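Local coordinates for 3-deoxy-manno-octulosonate cytidylyltransferase (Escherichia coli, PDB 1H7E), which couples the eight-carbon sugar KDO to CMP, consuming CTP and releasing diphosphate, probably to supply lipopolysaccharide synthesis, at residues 82-87 with 178-183; 47-52 with 77-82. One frame throughout, in Å; residues are numbered along the deposited sequence.

In the fold
Helix 76-86 carries both contacts: Arg-79 meets the end of strand 45-50, and Met-84 meets helix 180-185, which directly follows strand 169-179. Contact 2 (47-52 with 77-82) works through a salt bridge and an arginine stem, contact 1 (82-87 with 178-183) largely through a methionine. The two centres lie 11 Å apart, and Glu-82 belongs to both. The two contacts also touch each other: Tyr-178 CD2 comes within 3.5 Å of Leu-80 CD2, and Val-87 CG1 within 3.7 Å of Trp-47 NE1. Both thus reach elements of the same mixed sheet of this cytidylyltransferase, here without substrate: strand 45-50 directly in contact 2, and the helix after strand 169-179 in contact 1.

Contact 1: 82-87 with 178-183; sequences EVMHKV and YRRDVL
Met-84 lies between the later part of helix 76-86 and the start of helix 180-185, touching Leu-183 and Arg-180. The close-packed part is mostly apolar. Bends at chi2 and chi3 (-89° and -58°) fold the methionine chain back and bring CE to 3.7 Å from Leu-183 O and 4.1 Å from Leu-183 CB, while CE also covers a face of its own neighbour, the His-85 ring. Leu-183 continues this layer onto Leu-80, Val-81 and Tyr-92. The other side is polar and more open to solvent: Arg-180 is partly exposed, and a water sits by its guanidinium. Arg-180 reaches across with its chain extended from CG to NE, and Met-84 SD lies over one face of the guanidinium, toward its rim, 3.7 Å above the plane. NH1 donates to Met-84 O at 3.2 Å, a bent bond (144° at the hydrogen) that arrives from above the carbonyl plane. The water supplements it, giving a hydrogen to Met-84 O at 2.9 Å and weakly accepting one from Arg-180 NH1. This main-chain oxygen is thus served by both an arginine and a water. Joining a helix that precedes one sheet strand to the helix that follows another, the contact belongs to the layered alpha/beta architecture of the GT-A-like nucleotidyltransferases.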
ATOM      1  N   GLU A  82       2.808 -27.427  -4.444  1.00 15.53           N
ATOM      2  CA  GLU A  82       3.035 -28.828  -4.749  1.00 19.46           C
ATOM      3  C   GLU A  82       3.254 -29.618  -3.451  1.00 19.92           C
ATOM      4  O   GLU A  82       2.738 -30.725  -3.313  1.00 19.08           O
ATOM      5  CB  GLU A  82       4.233 -29.025  -5.667  1.00 17.14           C
ATOM      6  CG  GLU A  82       4.429 -30.490  -6.027  1.00 20.77           C
ATOM      7  CD  GLU A  82       5.711 -30.779  -6.780  1.00 25.94           C
ATOM      8  OE1 GLU A  82       6.465 -29.833  -7.103  1.00 28.37           O
ATOM      9  OE2 GLU A  82       5.973 -31.972  -7.058  1.00 30.33           O
ATOM     10  N   VAL A  83       4.022 -29.061  -2.513  1.00 15.88           N
ATOM     11  CA  VAL A  83       4.269 -29.739  -1.245  1.00 16.41           C
ATOM     12  C   VAL A  83       2.970 -29.893  -0.458  1.00 17.13           C
ATOM     13  O   VAL A  83       2.732 -30.926   0.179  1.00 16.59           O
ATOM     14  CB  VAL A  83       5.307 -28.966  -0.360  1.00 14.93           C
ATOM     15  CG1 VAL A  83       5.378 -29.586   1.045  1.00 13.06           C
ATOM     16  CG2 VAL A  83       6.677 -28.995  -1.019  1.00 15.80           C
ATOM     17  N   MET A  84       2.134 -28.859  -0.501  1.00 16.60           N
ATOM     18  CA  MET A  84       0.863 -28.838   0.220  1.00 16.00           C
ATOM     19  C   MET A  84      -0.062 -30.021  -0.105  1.00 15.79           C
ATOM     20  O   MET A  84      -0.741 -30.536   0.776  1.00 13.74           O
ATOM     21  CB  MET A  84       0.144 -27.504  -0.036  1.00 18.35           C
ATOM     22  CG  MET A  84      -1.251 -27.368   0.579  1.00 17.44           C
ATOM     23  SD  MET A  84      -2.575 -27.964  -0.511  1.00 22.92           S
ATOM     24  CE  MET A  84      -2.323 -26.926  -2.001  1.00 19.65           C
ATOM     25  N   HIS A  85      -0.109 -30.420  -1.369  1.00 17.35           N
ATOM     26  CA  HIS A  85      -0.958 -31.552  -1.772  1.00 20.61           C
ATOM     27  C   HIS A  85      -0.540 -32.882  -1.154  1.00 20.69           C
ATOM     28  O   HIS A  85      -1.386 -33.745  -0.901  1.00 20.88           O
ATOM     29  CB  HIS A  85      -0.958 -31.698  -3.279  1.00 20.68           C
ATOM     30  CG  HIS A  85      -1.771 -30.664  -3.971  1.00 21.89           C
ATOM     31  ND1 HIS A  85      -3.117 -30.494  -3.730  1.00 25.14           N
ATOM     32  CD2 HIS A  85      -1.433 -29.748  -4.906  1.00 20.50           C
ATOM     33  CE1 HIS A  85      -3.573 -29.515  -4.491  1.00 24.09           C
ATOM     34  NE2 HIS A  85      -2.572 -29.045  -5.213  1.00 26.23           N
ATOM     35  N   LYS A  86       0.762 -33.019  -0.913  1.00 20.32           N
ATOM     36  CA  LYS A  86       1.362 -34.214  -0.331  1.00 23.70           C
ATOM     37  C   LYS A  86       1.555 -34.210   1.171  1.00 25.60           C
ATOM     38  O   LYS A  86       1.470 -35.261   1.790  1.00 25.25           O
ATOM     39  CB  LYS A  86       2.686 -34.525  -1.016  1.00 24.22           C
ATOM     40  CG  LYS A  86       2.481 -34.975  -2.433  1.00 28.01           C
ATOM     41  CD  LYS A  86       3.773 -35.314  -3.121  1.00 32.25           C
ATOM     42  CE  LYS A  86       3.483 -35.898  -4.490  1.00 33.43           C
ATOM     43  NZ  LYS A  86       4.740 -36.300  -5.145  1.00 36.79           N
ATOM     44  N   VAL A  87       1.853 -33.049   1.756  1.00 23.75           N
ATOM     45  CA  VAL A  87       2.054 -32.939   3.204  1.00 19.63           C
ATOM     46  C   VAL A  87       0.880 -32.193   3.811  1.00 24.16           C
ATOM     47  O   VAL A  87       0.711 -30.990   3.580  1.00 19.80           O
ATOM     48  CB  VAL A  87       3.359 -32.187   3.534  1.00 20.81           C
ATOM     49  CG1 VAL A  87       3.485 -31.972   5.033  1.00 20.45           C
ATOM     50  CG2 VAL A  87       4.556 -32.942   2.993  1.00 19.12           C
ATOM     51  N   TYR A 178       1.184 -19.502   5.769  1.00 11.20           N
ATOM     52  CA  TYR A 178      -0.013 -19.533   4.935  1.00 11.41           C
ATOM     53  C   TYR A 178      -1.004 -20.529   5.466  1.00 14.46           C
ATOM     54  O   TYR A 178      -0.617 -21.614   5.861  1.00 15.50           O
ATOM     55  CB  TYR A 178       0.299 -20.028   3.519  1.00 14.17           C
ATOM     56  CG  TYR A 178       1.288 -19.215   2.738  1.00 14.90           C
ATOM     57  CD1 TYR A 178       0.864 -18.160   1.924  1.00 15.03           C
ATOM     58  CD2 TYR A 178       2.639 -19.529   2.758  1.00 11.96           C
ATOM     59  CE1 TYR A 178       1.760 -17.453   1.144  1.00 15.68           C
ATOM     60  CE2 TYR A 178       3.552 -18.812   1.974  1.00 15.87           C
ATOM     61  CZ  TYR A 178       3.095 -17.782   1.173  1.00 16.24           C
ATOM     62  OH  TYR A 178       3.971 -17.091   0.378  1.00 23.04           O
ATOM     63  N   ARG A 179      -2.277 -20.157   5.457  1.00 14.43           N
ATOM     64  CA  ARG A 179      -3.363 -21.056   5.827  1.00 14.64           C
ATOM     65  C   ARG A 179      -3.486 -22.009   4.609  1.00 15.91           C
ATOM     66  O   ARG A 179      -3.200 -21.620   3.460  1.00 11.28           O
ATOM     67  CB  ARG A 179      -4.662 -20.270   5.962  1.00 18.96           C
ATOM     68  CG  ARG A 179      -5.491 -20.645   7.130  1.00 27.28           C
ATOM     69  CD  ARG A 179      -5.337 -19.606   8.191  1.00 31.55           C
ATOM     70  NE  ARG A 179      -5.492 -20.181   9.522  1.00 38.89           N
ATOM     71  CZ  ARG A 179      -5.235 -19.528  10.651  1.00 41.43           C
ATOM     72  NH1 ARG A 179      -4.811 -18.260  10.612  1.00 36.86           N
ATOM     73  NH2 ARG A 179      -5.370 -20.157  11.819  1.00 42.98           N
ATOM     74  N   ARG A 180      -3.894 -23.254   4.855  1.00 14.32           N
ATOM     75  CA  ARG A 180      -4.036 -24.245   3.788  1.00 15.30           C
ATOM     76  C   ARG A 180      -4.933 -23.787   2.623  1.00 12.73           C
ATOM     77  O   ARG A 180      -4.579 -23.961   1.444  1.00 13.24           O
ATOM     78  CB  ARG A 180      -4.561 -25.569   4.382  1.00 12.95           C
ATOM     79  CG  ARG A 180      -4.652 -26.709   3.381  1.00 18.49           C
ATOM     80  CD  ARG A 180      -5.017 -28.042   4.056  1.00 22.58           C
ATOM     81  NE  ARG A 180      -5.321 -29.070   3.062  1.00 23.57           N
ATOM     82  CZ  ARG A 180      -4.431 -29.874   2.480  1.00 25.27           C
ATOM     83  NH1 ARG A 180      -3.147 -29.812   2.788  1.00 24.50           N
ATOM     84  NH2 ARG A 180      -4.822 -30.696   1.514  1.00 27.26           N
ATOM     85  N   ASP A 181      -6.075 -23.188   2.937  1.00 15.15           N
ATOM     86  CA  ASP A 181      -6.994 -22.753   1.882  1.00 17.55           C
ATOM     87  C   ASP A 181      -6.424 -21.702   0.929  1.00 18.23           C
ATOM     88  O   ASP A 181      -6.848 -21.631  -0.223  1.00 18.67           O
ATOM     89  CB  ASP A 181      -8.347 -22.311   2.452  1.00 27.10           C
ATOM     90  CG  ASP A 181      -8.222 -21.199   3.475  1.00 34.35           C
ATOM     91  OD1 ASP A 181      -8.553 -21.429   4.654  1.00 40.79           O
ATOM     92  OD2 ASP A 181      -7.816 -20.080   3.101  1.00 46.49           O
ATOM     93  N   VAL A 182      -5.427 -20.931   1.373  1.00 15.41           N
ATOM     94  CA  VAL A 182      -4.811 -19.931   0.495  1.00 14.90           C
ATOM     95  C   VAL A 182      -3.995 -20.629  -0.579  1.00 15.54           C
ATOM     96  O   VAL A 182      -4.065 -20.281  -1.759  1.00 15.14           O
ATOM     97  CB  VAL A 182      -3.898 -18.949   1.279  1.00 15.89           C
ATOM     98  CG1 VAL A 182      -3.182 -18.003   0.312  1.00 17.00           C
ATOM     99  CG2 VAL A 182      -4.737 -18.143   2.255  1.00 16.29           C
ATOM    100  N   LEU A 183      -3.258 -21.659  -0.168  1.00 13.66           N
ATOM    101  CA  LEU A 183      -2.427 -22.418  -1.081  1.00 10.62           C
ATOM    102  C   LEU A 183      -3.258 -23.255  -2.061  1.00 12.74           C
ATOM    103  O   LEU A 183      -2.855 -23.419  -3.213  1.00 14.47           O
ATOM    104  CB  LEU A 183      -1.445 -23.287  -0.298  1.00 16.08           C
ATOM    105  CG  LEU A 183      -0.411 -22.497   0.528  1.00 14.70           C
ATOM    106  CD1 LEU A 183       0.381 -23.449   1.377  1.00 15.75           C
ATOM    107  CD2 LEU A 183       0.528 -21.701  -0.384  1.00 15.91           C
TER
HETATM  108  O   HOH W   1      -2.631 -32.384   2.076  1.00 48.62           O

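Contact 2: 47-52 with 77-82; sequences WVATDD and TDRLVE
Arg-79 and Asp-51 approach each other nearly at right angles, the arginine coming from the helix and the aspartate from just beyond the end of strand 45-50. Their flat groups are turned as strongly: the carboxylate and guanidinium planes stand 80° apart, which rules out coplanar, two-pronged pairing. A single salt bridge remains, from Arg-79 NH2 to Asp-51 OD2 at 3.4 Å, and NH2 lies just as near Asp-51 CB. The aspartate reaches this position with CG set between its backbone N and carbonyl carbon (chi1 59°). On the arginine, a sharp bend at chi3 (-90°) swings the guanidinium off the line of its stem. Before that bend the stem is apolar, and CD rests 4.1 Å from both the CB and the O of Ala-49. On the far side of the strand from the helix, Thr-50 OG1 accepts from Asp-52 N at 3.2 Å, an ST turn. Cutting Arg-79 back to an alanine is likely to leave Asp-51 without this charged mate and to open a gap beside Ala-49 CB. Outside the two segments, NE makes a weak hydrogen bond to Thr-69, and Arg-10 adds a long, weak ion pair to Asp-51 while lying close to Arg-79 itself. With two arginines near one carboxylate and the planes steeply turned, the bridge is likely to act more by charge attraction than by directed bonding.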
ATOM      1  N   TRP A  47      10.210 -29.996   6.789  1.00 16.91           N
ATOM      2  CA  TRP A  47      10.568 -30.551   5.480  1.00 15.58           C
ATOM      3  C   TRP A  47      11.428 -29.641   4.622  1.00 18.05           C
ATOM      4  O   TRP A  47      11.240 -28.433   4.623  1.00 17.53           O
ATOM      5  CB  TRP A  47       9.299 -30.789   4.671  1.00 18.19           C
ATOM      6  CG  TRP A  47       8.435 -31.860   5.194  1.00 22.02           C
ATOM      7  CD1 TRP A  47       7.495 -31.764   6.190  1.00 21.72           C
ATOM      8  CD2 TRP A  47       8.379 -33.203   4.712  1.00 22.15           C
ATOM      9  NE1 TRP A  47       6.853 -32.971   6.345  1.00 21.73           N
ATOM     10  CE2 TRP A  47       7.378 -33.870   5.450  1.00 24.54           C
ATOM     11  CE3 TRP A  47       9.077 -33.903   3.715  1.00 24.26           C
ATOM     12  CZ2 TRP A  47       7.055 -35.214   5.226  1.00 24.25           C
ATOM     13  CZ3 TRP A  47       8.759 -35.231   3.493  1.00 25.41           C
ATOM     14  CH2 TRP A  47       7.755 -35.871   4.246  1.00 24.65           C
ATOM     15  N   VAL A  48      12.297 -30.236   3.811  1.00 16.17           N
ATOM     16  CA  VAL A  48      13.130 -29.494   2.869  1.00 17.18           C
ATOM     17  C   VAL A  48      12.550 -29.845   1.495  1.00 21.85           C
ATOM     18  O   VAL A  48      12.403 -31.029   1.160  1.00 20.52           O
ATOM     19  CB  VAL A  48      14.614 -29.922   2.917  1.00 15.57           C
ATOM     20  CG1 VAL A  48      15.394 -29.241   1.813  1.00 18.21           C
ATOM     21  CG2 VAL A  48      15.223 -29.588   4.265  1.00 17.21           C
ATOM     22  N   ALA A  49      12.147 -28.823   0.744  1.00 17.85           N
ATOM     23  CA  ALA A  49      11.558 -29.006  -0.578  1.00 20.75           C
ATOM     24  C   ALA A  49      12.648 -28.679  -1.586  1.00 24.00           C
ATOM     25  O   ALA A  49      13.178 -27.565  -1.601  1.00 25.14           O
ATOM     26  CB  ALA A  49      10.356 -28.080  -0.756  1.00 17.75           C
ATOM     27  N   THR A  50      13.016 -29.658  -2.405  1.00 24.94           N
ATOM     28  CA  THR A  50      14.076 -29.438  -3.364  1.00 25.36           C
ATOM     29  C   THR A  50      13.774 -30.031  -4.718  1.00 29.00           C
ATOM     30  O   THR A  50      12.838 -30.817  -4.869  1.00 29.25           O
ATOM     31  CB  THR A  50      15.409 -30.009  -2.841  1.00 26.55           C
ATOM     32  OG1 THR A  50      16.471 -29.643  -3.727  1.00 29.96           O
ATOM     33  CG2 THR A  50      15.355 -31.511  -2.746  1.00 23.71           C
ATOM     34  N   ASP A  51      14.544 -29.595  -5.710  1.00 32.84           N
ATOM     35  CA  ASP A  51      14.409 -30.079  -7.082  1.00 39.92           C
ATOM     36  C   ASP A  51      15.708 -30.762  -7.539  1.00 42.13           C
ATOM     37  O   ASP A  51      15.816 -31.196  -8.691  1.00 42.84           O
ATOM     38  CB  ASP A  51      14.025 -28.933  -8.046  1.00 42.14           C
ATOM     39  CG  ASP A  51      15.044 -27.781  -8.069  1.00 45.36           C
ATOM     40  OD1 ASP A  51      15.994 -27.769  -7.259  1.00 46.89           O
ATOM     41  OD2 ASP A  51      14.880 -26.868  -8.913  1.00 49.53           O
ATOM     42  N   ASP A  52      16.654 -30.909  -6.607  1.00 41.97           N
ATOM     43  CA  ASP A  52      17.954 -31.505  -6.894  1.00 43.53           C
ATOM     44  C   ASP A  52      18.292 -32.690  -5.976  1.00 43.37           C
ATOM     45  O   ASP A  52      18.259 -32.554  -4.752  1.00 43.85           O
ATOM     46  CB  ASP A  52      19.032 -30.417  -6.783  1.00 46.49           C
ATOM     47  CG  ASP A  52      20.367 -30.859  -7.343  1.00 49.57           C
ATOM     48  OD1 ASP A  52      21.136 -31.471  -6.584  1.00 48.78           O
ATOM     49  OD2 ASP A  52      20.641 -30.598  -8.538  1.00 52.17           O
ATOM     50  N   THR A  77       6.462 -19.960  -4.294  1.00 32.93           N
ATOM     51  CA  THR A  77       5.149 -20.210  -3.706  1.00 28.68           C
ATOM     52  C   THR A  77       4.507 -21.361  -4.454  1.00 25.43           C
ATOM     53  O   THR A  77       3.769 -22.140  -3.853  1.00 22.64           O
ATOM     54  CB  THR A  77       4.243 -18.955  -3.705  1.00 27.46           C
ATOM     55  OG1 THR A  77       4.888 -17.937  -2.943  1.00 29.34           O
ATOM     56  CG2 THR A  77       2.901 -19.235  -3.043  1.00 23.81           C
ATOM     57  N   ASP A  78       4.797 -21.477  -5.753  1.00 24.11           N
ATOM     58  CA  ASP A  78       4.274 -22.590  -6.547  1.00 27.19           C
ATOM     59  C   ASP A  78       4.866 -23.893  -6.009  1.00 26.07           C
ATOM     60  O   ASP A  78       4.187 -24.920  -5.996  1.00 26.42           O
ATOM     61  CB  ASP A  78       4.647 -22.472  -8.025  1.00 31.92           C
ATOM     62  CG  ASP A  78       3.849 -21.406  -8.762  1.00 36.21           C
ATOM     63  OD1 ASP A  78       2.632 -21.250  -8.518  1.00 35.14           O
ATOM     64  OD2 ASP A  78       4.459 -20.741  -9.616  1.00 39.69           O
ATOM     65  N   ARG A  79       6.136 -23.855  -5.596  1.00 25.28           N
ATOM     66  CA  ARG A  79       6.804 -25.031  -5.043  1.00 22.03           C
ATOM     67  C   ARG A  79       6.120 -25.481  -3.748  1.00 20.65           C
ATOM     68  O   ARG A  79       5.960 -26.678  -3.505  1.00 18.75           O
ATOM     69  CB  ARG A  79       8.280 -24.741  -4.807  1.00 26.50           C
ATOM     70  CG  ARG A  79       9.035 -25.838  -4.057  1.00 33.90           C
ATOM     71  CD  ARG A  79      10.563 -25.589  -4.056  1.00 40.89           C
ATOM     72  NE  ARG A  79      11.227 -26.198  -5.214  1.00 48.60           N
ATOM     73  CZ  ARG A  79      11.379 -25.623  -6.405  1.00 52.05           C
ATOM     74  NH1 ARG A  79      10.936 -24.391  -6.630  1.00 55.72           N
ATOM     75  NH2 ARG A  79      11.886 -26.320  -7.410  1.00 54.92           N
ATOM     76  N   LEU A  80       5.681 -24.519  -2.935  1.00 18.41           N
ATOM     77  CA  LEU A  80       4.979 -24.817  -1.682  1.00 17.44           C
ATOM     78  C   LEU A  80       3.584 -25.418  -1.959  1.00 17.71           C
ATOM     79  O   LEU A  80       3.089 -26.213  -1.165  1.00 16.91           O
ATOM     80  CB  LEU A  80       4.860 -23.547  -0.811  1.00 15.97           C
ATOM     81  CG  LEU A  80       4.268 -23.623   0.600  1.00 20.36           C
ATOM     82  CD1 LEU A  80       5.112 -24.509   1.482  1.00 18.38           C
ATOM     83  CD2 LEU A  80       4.212 -22.236   1.195  1.00 21.12           C
ATOM     84  N   VAL A  81       2.945 -25.022  -3.064  1.00 15.01           N
ATOM     85  CA  VAL A  81       1.622 -25.550  -3.435  1.00 16.25           C
ATOM     86  C   VAL A  81       1.740 -27.056  -3.748  1.00 17.40           C
ATOM     87  O   VAL A  81       0.902 -27.867  -3.326  1.00 15.81           O
ATOM     88  CB  VAL A  81       1.008 -24.762  -4.644  1.00 17.49           C
ATOM     89  CG1 VAL A  81      -0.203 -25.481  -5.221  1.00 17.22           C
ATOM     90  CG2 VAL A  81       0.578 -23.365  -4.185  1.00 18.52           C
ATOM     91  N   GLU A  82       2.808 -27.427  -4.444  1.00 15.53           N
ATOM     92  CA  GLU A  82       3.035 -28.828  -4.749  1.00 19.46           C
ATOM     93  C   GLU A  82       3.254 -29.618  -3.451  1.00 19.92           C
ATOM     94  O   GLU A  82       2.738 -30.725  -3.313  1.00 19.08           O
ATOM     95  CB  GLU A  82       4.233 -29.025  -5.667  1.00 17.14           C
ATOM     96  CG  GLU A  82       4.429 -30.490  -6.027  1.00 20.77           C
ATOM     97  CD  GLU A  82       5.711 -30.779  -6.780  1.00 25.94           C
ATOM     98  OE1 GLU A  82       6.465 -29.833  -7.103  1.00 28.37           O
ATOM     99  OE2 GLU A  82       5.973 -31.972  -7.058  1.00 30.33           O
TER